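Local structure of anthranilate synthase component I (Streptococcus pneumoniae serotype 4, 5KCK) at residues F50-E55 / P119-F124; V97-I102 / V389-I394. The protein belongs to the anthranilate synthase family, a protein of helices and antiparallel sheets whose N-terminal and C-terminal family regions are joined through one large antiparallel sheet. All blocks are in the same frame, centred on the assembly; numbering follows the deposited sequence.

Both contacts lie on one large antiparallel sheet, in which strands 50-55, 121-126, 92-97 and 393-398 follow one another across four adjacent positions. Contact 1 is the first of these pairings and contact 2 the last, with their centres about 12 Å apart. Along the chain the segments alternate: 50-55, 97-102, 119-124, 389-394. The two contacts touch directly, Asp-120 O lying 2.7 Å from Gly-98 N in a probable hydrogen bond, while the Phe-54 ring packs on the selenium of Met-101. Contact 1 stays inside the N-terminal family region. Contact 2 ties that region to the C-terminal one, so the sheet runs through both.

Contact 1 (F50-E55 / P119-F124); sequences FEIKFE and PDMHFF
Phe-54 O is gripped by two successive N-H groups, those of Asp-120 (2.8 Å from N to Phe-54 O, weak and strongly bent) and Met-121. The second meets the carbonyl in its plane, on a lone pair.

On the face of Glu-51, Lys-53 and His-122, the imidazole gives NE2-H to the carboxylate: His-122 NE2 lies 2.8 Å from Glu-51 OE2, with 153° at the hydrogen. The oxygen sits in the ring plane but is approached from above the carboxylate plane. Glu-51 reaches the imidazole with an extended chain, CG lying anti to the backbone N (chi1 175°). Lys-53 brings CE over one face of the imidazole, toward the rim, 4.1 Å from the His-122 ring centroid, a CH-pi contact. Its ammonium forms long salt bridges with Glu-51 and Glu-55. Tyr-250 OH bonds His-122 ND1, so both ring nitrogens are engaged and the rotation of the ring is fixed.

Strands 50-55 and 121-126 are antiparallel neighbours in the large sheet. Where the latter begins, Asp-120 and Met-121 both face Phe-54, a classic beta bulge; beyond it Ile-52 and Phe-123 exchange two nearly straight backbone bonds.

The other face is apolar and faces helix 70-78. There Ile-52 CG2 meets the terminal methyl CE of selenomethionine Met-121 at 3.8 Å, their side chains lying alongside each other, and Phe-54 CB rests 3.9 Å from Met-121 CB.

Contact 2 (V97-I102 / V389-I394); sequences VGYDMI and VYAGAI
Val-97 and Ala-393 form an antiparallel hydrogen-bonded pair that joins strand 92-97 to strand 393-398 within the large sheet. Backbone bonds come first: Val-97 N gives its hydrogen to Ala-393 O at 2.8 Å and 170°, and Ala-393 N returns a bond to Val-97 O at 2.9 Å, lying in the plane of that carbonyl. A branched valine and a small alanine, with side chains on the same face, suit the buried sheet.

Next to this pair both chains turn. Residues 389-392, leading into Ala-393, make a type II turn closed by the hydrogen bond from Gly-392 N to Val-389 O, with Ala-391 in the left-handed region (phi 72°). Residues 99-102 wind into a 3-10 segment, opened by the bond from Met-101 N to Gly-98 O.

Gly-392 brings its CA to 3.3 Å from Val-97 O in a CA-H...O contact. A glycine suits the place because a beta carbon here would point at the other chain and run into Val-97 O. Gly-392 CA also lies 3.6 Å from Tyr-99 N, at the start of the 3-10 segment.

Tyr-99 makes the side-chain contact. A chi1 of 171° swings its ring opposite the backbone nitrogen and against the turn, where it also touches Met-376 and Ile-379 of helix 372-382, and Arg-387 adds a cation-pi contact. A large ring suits a place with so many neighbours. Ala-391 O lies at the ring edge, in its plane. Separately, Tyr-99 CB passes 3.3 Å from Tyr-390 O, and Tyr-99 CD2 touches the methyl carbon CB of Ala-391 at 3.6 Å.

Contact 1 (F50-E55 / P119-F124)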
ATOM      1  N   PHE A  50      15.573  -5.420 -29.083  1.00 20.46           N
ATOM      2  CA  PHE A  50      14.863  -5.296 -30.351  1.00 28.36           C
ATOM      3  C   PHE A  50      13.737  -4.285 -30.242  1.00 27.33           C
ATOM      4  O   PHE A  50      13.104  -4.132 -29.189  1.00 19.27           O
ATOM      5  CB  PHE A  50      14.179  -6.595 -30.819  1.00 28.50           C
ATOM      6  CG  PHE A  50      15.100  -7.732 -31.039  1.00 35.77           C
ATOM      7  CD1 PHE A  50      16.166  -7.620 -31.916  1.00 35.09           C
ATOM      8  CD2 PHE A  50      14.872  -8.940 -30.400  1.00 34.12           C
ATOM      9  CE1 PHE A  50      17.012  -8.688 -32.129  1.00 40.89           C
ATOM     10  CE2 PHE A  50      15.709 -10.012 -30.605  1.00 36.97           C
ATOM     11  CZ  PHE A  50      16.783  -9.890 -31.476  1.00 46.41           C
ATOM     12  N   GLU A  51      13.461  -3.654 -31.376  1.00 23.66           N
ATOM     13  CA  GLU A  51      12.225  -2.929 -31.627  1.00 21.80           C
ATOM     14  C   GLU A  51      11.461  -3.671 -32.713  1.00 23.01           C
ATOM     15  O   GLU A  51      12.012  -3.950 -33.784  1.00 23.62           O
ATOM     16  CB  GLU A  51      12.514  -1.496 -32.081  1.00 28.80           C
ATOM     17  CG  GLU A  51      11.287  -0.709 -32.466  1.00 36.68           C
ATOM     18  CD  GLU A  51      11.627   0.624 -33.115  1.00 46.37           C
ATOM     19  OE1 GLU A  51      12.169   0.625 -34.242  1.00 47.42           O
ATOM     20  OE2 GLU A  51      11.351   1.670 -32.494  1.00 44.81           O
ATOM     21  N   ILE A  52      10.206  -4.000 -32.443  1.00 20.04           N
ATOM     22  CA  ILE A  52       9.358  -4.672 -33.419  1.00 26.25           C
ATOM     23  C   ILE A  52       8.157  -3.783 -33.680  1.00 27.81           C
ATOM     24  O   ILE A  52       7.441  -3.403 -32.746  1.00 27.61           O
ATOM     25  CB  ILE A  52       8.928  -6.065 -32.950  1.00 25.37           C
ATOM     26  CG1 ILE A  52      10.173  -6.911 -32.694  1.00 23.03           C
ATOM     27  CG2 ILE A  52       8.014  -6.710 -33.993  1.00 23.11           C
ATOM     28  CD1 ILE A  52       9.887  -8.293 -32.242  1.00 31.72           C
ATOM     29  N   LYS A  53       7.940  -3.448 -34.944  1.00 25.90           N
ATOM     30  CA  LYS A  53       6.975  -2.422 -35.294  1.00 32.28           C
ATOM     31  C   LYS A  53       6.290  -2.802 -36.599  1.00 29.06           C
ATOM     32  O   LYS A  53       6.916  -3.375 -37.494  1.00 30.32           O
ATOM     33  CB  LYS A  53       7.682  -1.053 -35.385  1.00 30.28           C
ATOM     34  CG  LYS A  53       7.200  -0.131 -36.470  1.00 44.36           C
ATOM     35  CD  LYS A  53       8.281   0.866 -36.867  1.00 52.72           C
ATOM     36  CE  LYS A  53       8.587   1.857 -35.760  1.00 57.79           C
ATOM     37  NZ  LYS A  53       9.592   2.874 -36.213  1.00 61.16           N
ATOM     38  N   PHE A  54       4.994  -2.501 -36.681  1.00 28.17           N
ATOM     39  CA  PHE A  54       4.194  -2.675 -37.892  1.00 22.84           C
ATOM     40  C   PHE A  54       3.600  -1.323 -38.260  1.00 29.65           C
ATOM     41  O   PHE A  54       2.812  -0.754 -37.491  1.00 27.25           O
ATOM     42  CB  PHE A  54       3.081  -3.707 -37.675  1.00 22.66           C
ATOM     43  CG  PHE A  54       2.416  -4.174 -38.948  1.00 30.41           C
ATOM     44  CD1 PHE A  54       3.113  -4.929 -39.875  1.00 24.77           C
ATOM     45  CD2 PHE A  54       1.087  -3.887 -39.199  1.00 30.80           C
ATOM     46  CE1 PHE A  54       2.504  -5.371 -41.041  1.00 30.97           C
ATOM     47  CE2 PHE A  54       0.472  -4.324 -40.361  1.00 29.89           C
ATOM     48  CZ  PHE A  54       1.181  -5.071 -41.282  1.00 30.38           C
ATOM     49  N   GLU A  55       3.992  -0.794 -39.412  1.00 25.08           N
ATOM     50  CA  GLU A  55       3.396   0.449 -39.867  1.00 31.61           C
ATOM     51  C   GLU A  55       3.359   0.459 -41.385  1.00 34.00           C
ATOM     52  O   GLU A  55       4.225  -0.122 -42.047  1.00 36.52           O
ATOM     53  CB  GLU A  55       4.136   1.676 -39.313  1.00 39.18           C
ATOM     54  CG  GLU A  55       5.521   1.932 -39.862  1.00 45.79           C
ATOM     55  CD  GLU A  55       6.211   3.083 -39.142  1.00 59.77           C
ATOM     56  OE1 GLU A  55       5.516   3.865 -38.459  1.00 64.46           O
ATOM     57  OE2 GLU A  55       7.447   3.202 -39.248  1.00 68.70           O
ATOM     58  N   PRO A 119       2.351   3.964 -35.287  1.00 27.71           N
ATOM     59  CA  PRO A 119       2.320   2.672 -35.977  1.00 23.81           C
ATOM     60  C   PRO A 119       1.169   1.821 -35.467  1.00 23.44           C
ATOM     61  O   PRO A 119       0.627   2.038 -34.380  1.00 30.68           O
ATOM     62  CB  PRO A 119       3.680   2.044 -35.643  1.00 28.47           C
ATOM     63  CG  PRO A 119       4.202   2.821 -34.488  1.00 31.77           C
ATOM     64  CD  PRO A 119       3.626   4.194 -34.594  1.00 31.70           C
ATOM     65  N   ASP A 120       0.794   0.832 -36.270  1.00 23.90           N
ATOM     66  CA  ASP A 120      -0.294  -0.040 -35.860  1.00 28.22           C
ATOM     67  C   ASP A 120       0.123  -0.996 -34.753  1.00 35.32           C
ATOM     68  O   ASP A 120      -0.736  -1.466 -34.002  1.00 36.52           O
ATOM     69  CB  ASP A 120      -0.827  -0.781 -37.076  1.00 33.40           C
ATOM     70  CG  ASP A 120      -1.415   0.171 -38.099  1.00 41.23           C
ATOM     71  OD1 ASP A 120      -2.531   0.668 -37.861  1.00 43.86           O
ATOM     72  OD2 ASP A 120      -0.752   0.457 -39.119  1.00 49.95           O
HETATM   73  N   MSE A 121       1.418  -1.255 -34.615  1.00 32.98           N
HETATM   74  CA  MSE A 121       1.954  -2.077 -33.543  1.00 23.80           C
HETATM   75  C   MSE A 121       3.368  -1.606 -33.256  1.00 24.32           C
HETATM   76  O   MSE A 121       4.123  -1.306 -34.184  1.00 24.80           O
HETATM   77  CB  MSE A 121       1.949  -3.560 -33.925  1.00 19.91           C
HETATM   78  CG  MSE A 121       2.499  -4.468 -32.862  1.00 32.37           C
HETATM   79 SE   MSE A 121       2.606  -6.331 -33.441  0.71 35.49          SE
HETATM   80  CE  MSE A 121       4.302  -6.240 -34.404  1.00 30.91           C
ATOM     81  N   HIS A 122       3.723  -1.545 -31.978  1.00 19.99           N
ATOM     82  CA  HIS A 122       5.057  -1.120 -31.573  1.00 21.85           C
ATOM     83  C   HIS A 122       5.401  -1.794 -30.252  1.00 27.12           C
ATOM     84  O   HIS A 122       4.741  -1.554 -29.234  1.00 22.21           O
ATOM     85  CB  HIS A 122       5.125   0.400 -31.442  1.00 20.46           C
ATOM     86  CG  HIS A 122       6.495   0.967 -31.647  1.00 31.24           C
ATOM     87  ND1 HIS A 122       6.714   2.301 -31.920  1.00 29.58           N
ATOM     88  CD2 HIS A 122       7.718   0.383 -31.618  1.00 30.14           C
ATOM     89  CE1 HIS A 122       8.012   2.511 -32.055  1.00 31.38           C
ATOM     90  NE2 HIS A 122       8.644   1.365 -31.873  1.00 27.83           N
ATOM     91  N   PHE A 123       6.428  -2.639 -30.269  1.00 22.34           N
ATOM     92  CA  PHE A 123       6.927  -3.281 -29.063  1.00 22.14           C
ATOM     93  C   PHE A 123       8.427  -3.076 -28.954  1.00 26.99           C
ATOM     94  O   PHE A 123       9.143  -3.094 -29.961  1.00 18.35           O
ATOM     95  CB  PHE A 123       6.624  -4.795 -29.049  1.00 17.71           C
ATOM     96  CG  PHE A 123       5.195  -5.124 -28.736  1.00 25.81           C
ATOM     97  CD1 PHE A 123       4.763  -5.204 -27.420  1.00 24.74           C
ATOM     98  CD2 PHE A 123       4.282  -5.361 -29.758  1.00 27.28           C
ATOM     99  CE1 PHE A 123       3.442  -5.511 -27.124  1.00 27.40           C
ATOM    100  CE2 PHE A 123       2.958  -5.669 -29.474  1.00 23.97           C
ATOM    101  CZ  PHE A 123       2.535  -5.742 -28.155  1.00 17.49           C
ATOM    102  N   PHE A 124       8.897  -2.894 -27.730  1.00 20.70           N
ATOM    103  CA  PHE A 124      10.308  -3.053 -27.422  1.00 24.14           C
ATOM    104  C   PHE A 124      10.509  -4.388 -26.704  1.00 26.24           C
ATOM    105  O   PHE A 124       9.661  -4.826 -25.920  1.00 21.13           O
ATOM    106  CB  PHE A 124      10.824  -1.904 -26.549  1.00 18.49           C
ATOM    107  CG  PHE A 124      10.922  -0.573 -27.248  1.00 22.79           C
ATOM    108  CD1 PHE A 124      11.813  -0.378 -28.293  1.00 26.16           C
ATOM    109  CD2 PHE A 124      10.169   0.505 -26.811  1.00 25.64           C
ATOM    110  CE1 PHE A 124      11.923   0.862 -28.922  1.00 24.00           C
ATOM    111  CE2 PHE A 124      10.281   1.746 -27.426  1.00 31.85           C
ATOM    112  CZ  PHE A 124      11.153   1.922 -28.487  1.00 28.22           C
TER

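Contact 2 (V97-I102 / V389-I394)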
ATOM      1  N   VAL A  97      -0.840  -2.820 -29.303  1.00 23.92           N
ATOM      2  CA  VAL A  97      -1.431  -3.247 -30.562  1.00 21.62           C
ATOM      3  C   VAL A  97      -2.575  -2.282 -30.851  1.00 25.74           C
ATOM      4  O   VAL A  97      -3.511  -2.157 -30.049  1.00 25.17           O
ATOM      5  CB  VAL A  97      -1.921  -4.702 -30.485  1.00 24.06           C
ATOM      6  CG1 VAL A  97      -2.651  -5.100 -31.738  1.00 25.39           C
ATOM      7  CG2 VAL A  97      -0.741  -5.626 -30.260  1.00 32.27           C
ATOM      8  N   GLY A  98      -2.479  -1.567 -31.965  1.00 21.71           N
ATOM      9  CA  GLY A  98      -3.498  -0.593 -32.293  1.00 20.50           C
ATOM     10  C   GLY A  98      -4.814  -1.248 -32.671  1.00 21.02           C
ATOM     11  O   GLY A  98      -4.869  -2.396 -33.104  1.00 20.64           O
ATOM     12  N   TYR A  99      -5.894  -0.489 -32.487  1.00 23.06           N
ATOM     13  CA  TYR A  99      -7.222  -0.959 -32.866  1.00 26.05           C
ATOM     14  C   TYR A  99      -7.235  -1.487 -34.290  1.00 25.14           C
ATOM     15  O   TYR A  99      -7.843  -2.527 -34.575  1.00 31.36           O
ATOM     16  CB  TYR A  99      -8.215   0.190 -32.701  1.00 25.09           C
ATOM     17  CG  TYR A  99      -9.605  -0.040 -33.251  1.00 24.89           C
ATOM     18  CD1 TYR A  99      -9.917   0.287 -34.576  1.00 35.37           C
ATOM     19  CD2 TYR A  99     -10.617  -0.526 -32.440  1.00 22.92           C
ATOM     20  CE1 TYR A  99     -11.201   0.103 -35.083  1.00 30.78           C
ATOM     21  CE2 TYR A  99     -11.901  -0.701 -32.929  1.00 30.10           C
ATOM     22  CZ  TYR A  99     -12.187  -0.392 -34.249  1.00 28.35           C
ATOM     23  OH  TYR A  99     -13.457  -0.580 -34.728  1.00 25.81           O
ATOM     24  N   ASP A 100      -6.527  -0.804 -35.191  1.00 24.03           N
ATOM     25  CA  ASP A 100      -6.595  -1.102 -36.613  1.00 25.33           C
ATOM     26  C   ASP A 100      -5.855  -2.373 -37.003  1.00 23.41           C
ATOM     27  O   ASP A 100      -5.989  -2.816 -38.149  1.00 36.74           O
ATOM     28  CB  ASP A 100      -6.072   0.100 -37.384  1.00 28.29           C
ATOM     29  CG  ASP A 100      -6.832   1.367 -37.032  1.00 32.32           C
ATOM     30  OD1 ASP A 100      -7.891   1.597 -37.642  1.00 29.82           O
ATOM     31  OD2 ASP A 100      -6.396   2.102 -36.116  1.00 27.88           O
HETATM   32  N   MSE A 101      -5.109  -2.980 -36.092  1.00 24.33           N
HETATM   33  CA  MSE A 101      -4.494  -4.264 -36.376  1.00 29.08           C
HETATM   34  C   MSE A 101      -5.534  -5.317 -36.777  1.00 25.59           C
HETATM   35  O   MSE A 101      -5.255  -6.183 -37.602  1.00 27.44           O
HETATM   36  CB  MSE A 101      -3.691  -4.735 -35.170  1.00 39.81           C
HETATM   37  CG  MSE A 101      -2.376  -3.989 -35.022  1.00 57.35           C
HETATM   38 SE   MSE A 101      -1.073  -4.486 -36.402  1.00 67.99          SE
HETATM   39  CE  MSE A 101      -1.001  -6.403 -36.015  1.00 47.16           C
ATOM     40  N   ILE A 102      -6.740  -5.229 -36.210  1.00 27.56           N
ATOM     41  CA  ILE A 102      -7.774  -6.211 -36.522  1.00 29.52           C
ATOM     42  C   ILE A 102      -8.144  -6.182 -38.005  1.00 25.58           C
ATOM     43  O   ILE A 102      -8.680  -7.166 -38.526  1.00 32.40           O
ATOM     44  CB  ILE A 102      -9.019  -5.998 -35.623  1.00 29.18           C
ATOM     45  CG1 ILE A 102      -9.938  -7.227 -35.667  1.00 33.69           C
ATOM     46  CG2 ILE A 102      -9.805  -4.770 -36.060  1.00 25.93           C
ATOM     47  CD1 ILE A 102      -9.261  -8.520 -35.247  1.00 37.19           C
ATOM     48  N   VAL A 389      -4.017   4.047 -31.499  1.00 25.84           N
ATOM     49  CA  VAL A 389      -3.819   3.420 -30.190  1.00 19.50           C
ATOM     50  C   VAL A 389      -5.154   3.228 -29.481  1.00 33.09           C
ATOM     51  O   VAL A 389      -5.430   2.161 -28.919  1.00 29.78           O
ATOM     52  CB  VAL A 389      -2.850   4.251 -29.329  1.00 23.29           C
ATOM     53  CG1 VAL A 389      -2.855   3.737 -27.880  1.00 18.72           C
ATOM     54  CG2 VAL A 389      -1.438   4.216 -29.917  1.00 19.70           C
ATOM     55  N   TYR A 390      -5.997   4.262 -29.489  1.00 26.25           N
ATOM     56  CA  TYR A 390      -7.290   4.191 -28.821  1.00 22.16           C
ATOM     57  C   TYR A 390      -8.057   2.945 -29.245  1.00 21.63           C
ATOM     58  O   TYR A 390      -8.153   2.639 -30.437  1.00 21.89           O
ATOM     59  CB  TYR A 390      -8.124   5.437 -29.134  1.00 23.17           C
ATOM     60  CG  TYR A 390      -9.577   5.273 -28.726  1.00 24.30           C
ATOM     61  CD1 TYR A 390      -9.948   5.351 -27.396  1.00 23.23           C
ATOM     62  CD2 TYR A 390     -10.569   5.018 -29.664  1.00 28.78           C
ATOM     63  CE1 TYR A 390     -11.258   5.201 -27.005  1.00 29.04           C
ATOM     64  CE2 TYR A 390     -11.896   4.861 -29.275  1.00 28.96           C
ATOM     65  CZ  TYR A 390     -12.227   4.955 -27.938  1.00 24.45           C
ATOM     66  OH  TYR A 390     -13.527   4.802 -27.508  1.00 34.72           O
ATOM     67  N   ALA A 391      -8.596   2.232 -28.251  1.00 23.89           N
ATOM     68  CA  ALA A 391      -9.441   1.046 -28.401  1.00 23.98           C
ATOM     69  C   ALA A 391      -8.666  -0.182 -28.862  1.00 24.19           C
ATOM     70  O   ALA A 391      -9.280  -1.170 -29.287  1.00 21.55           O
ATOM     71  CB  ALA A 391     -10.616   1.287 -29.359  1.00 23.16           C
ATOM     72  N   GLY A 392      -7.337  -0.140 -28.820  1.00 22.85           N
ATOM     73  CA  GLY A 392      -6.533  -1.326 -29.044  1.00 18.10           C
ATOM     74  C   GLY A 392      -6.179  -1.993 -27.727  1.00 22.18           C
ATOM     75  O   GLY A 392      -7.010  -2.031 -26.811  1.00 21.86           O
ATOM     76  N   ALA A 393      -4.942  -2.480 -27.605  1.00 18.69           N
ATOM     77  CA  ALA A 393      -4.503  -3.280 -26.470  1.00 20.64           C
ATOM     78  C   ALA A 393      -3.097  -2.859 -26.070  1.00 23.33           C
ATOM     79  O   ALA A 393      -2.227  -2.696 -26.928  1.00 18.88           O
ATOM     80  CB  ALA A 393      -4.525  -4.783 -26.798  1.00 16.66           C
ATOM     81  N   ILE A 394      -2.875  -2.709 -24.761  1.00 16.51           N
ATOM     82  CA  ILE A 394      -1.619  -2.211 -24.215  1.00 16.62           C
ATOM     83  C   ILE A 394      -1.173  -3.129 -23.088  1.00 19.56           C
ATOM     84  O   ILE A 394      -1.969  -3.470 -22.204  1.00 18.86           O
ATOM     85  CB  ILE A 394      -1.755  -0.762 -23.700  1.00 21.45           C
ATOM     86  CG1 ILE A 394      -2.198   0.174 -24.820  1.00 37.40           C
ATOM     87  CG2 ILE A 394      -0.444  -0.253 -23.137  1.00 21.40           C
ATOM     88  CD1 ILE A 394      -2.314   1.625 -24.380  1.00 43.23           C
TER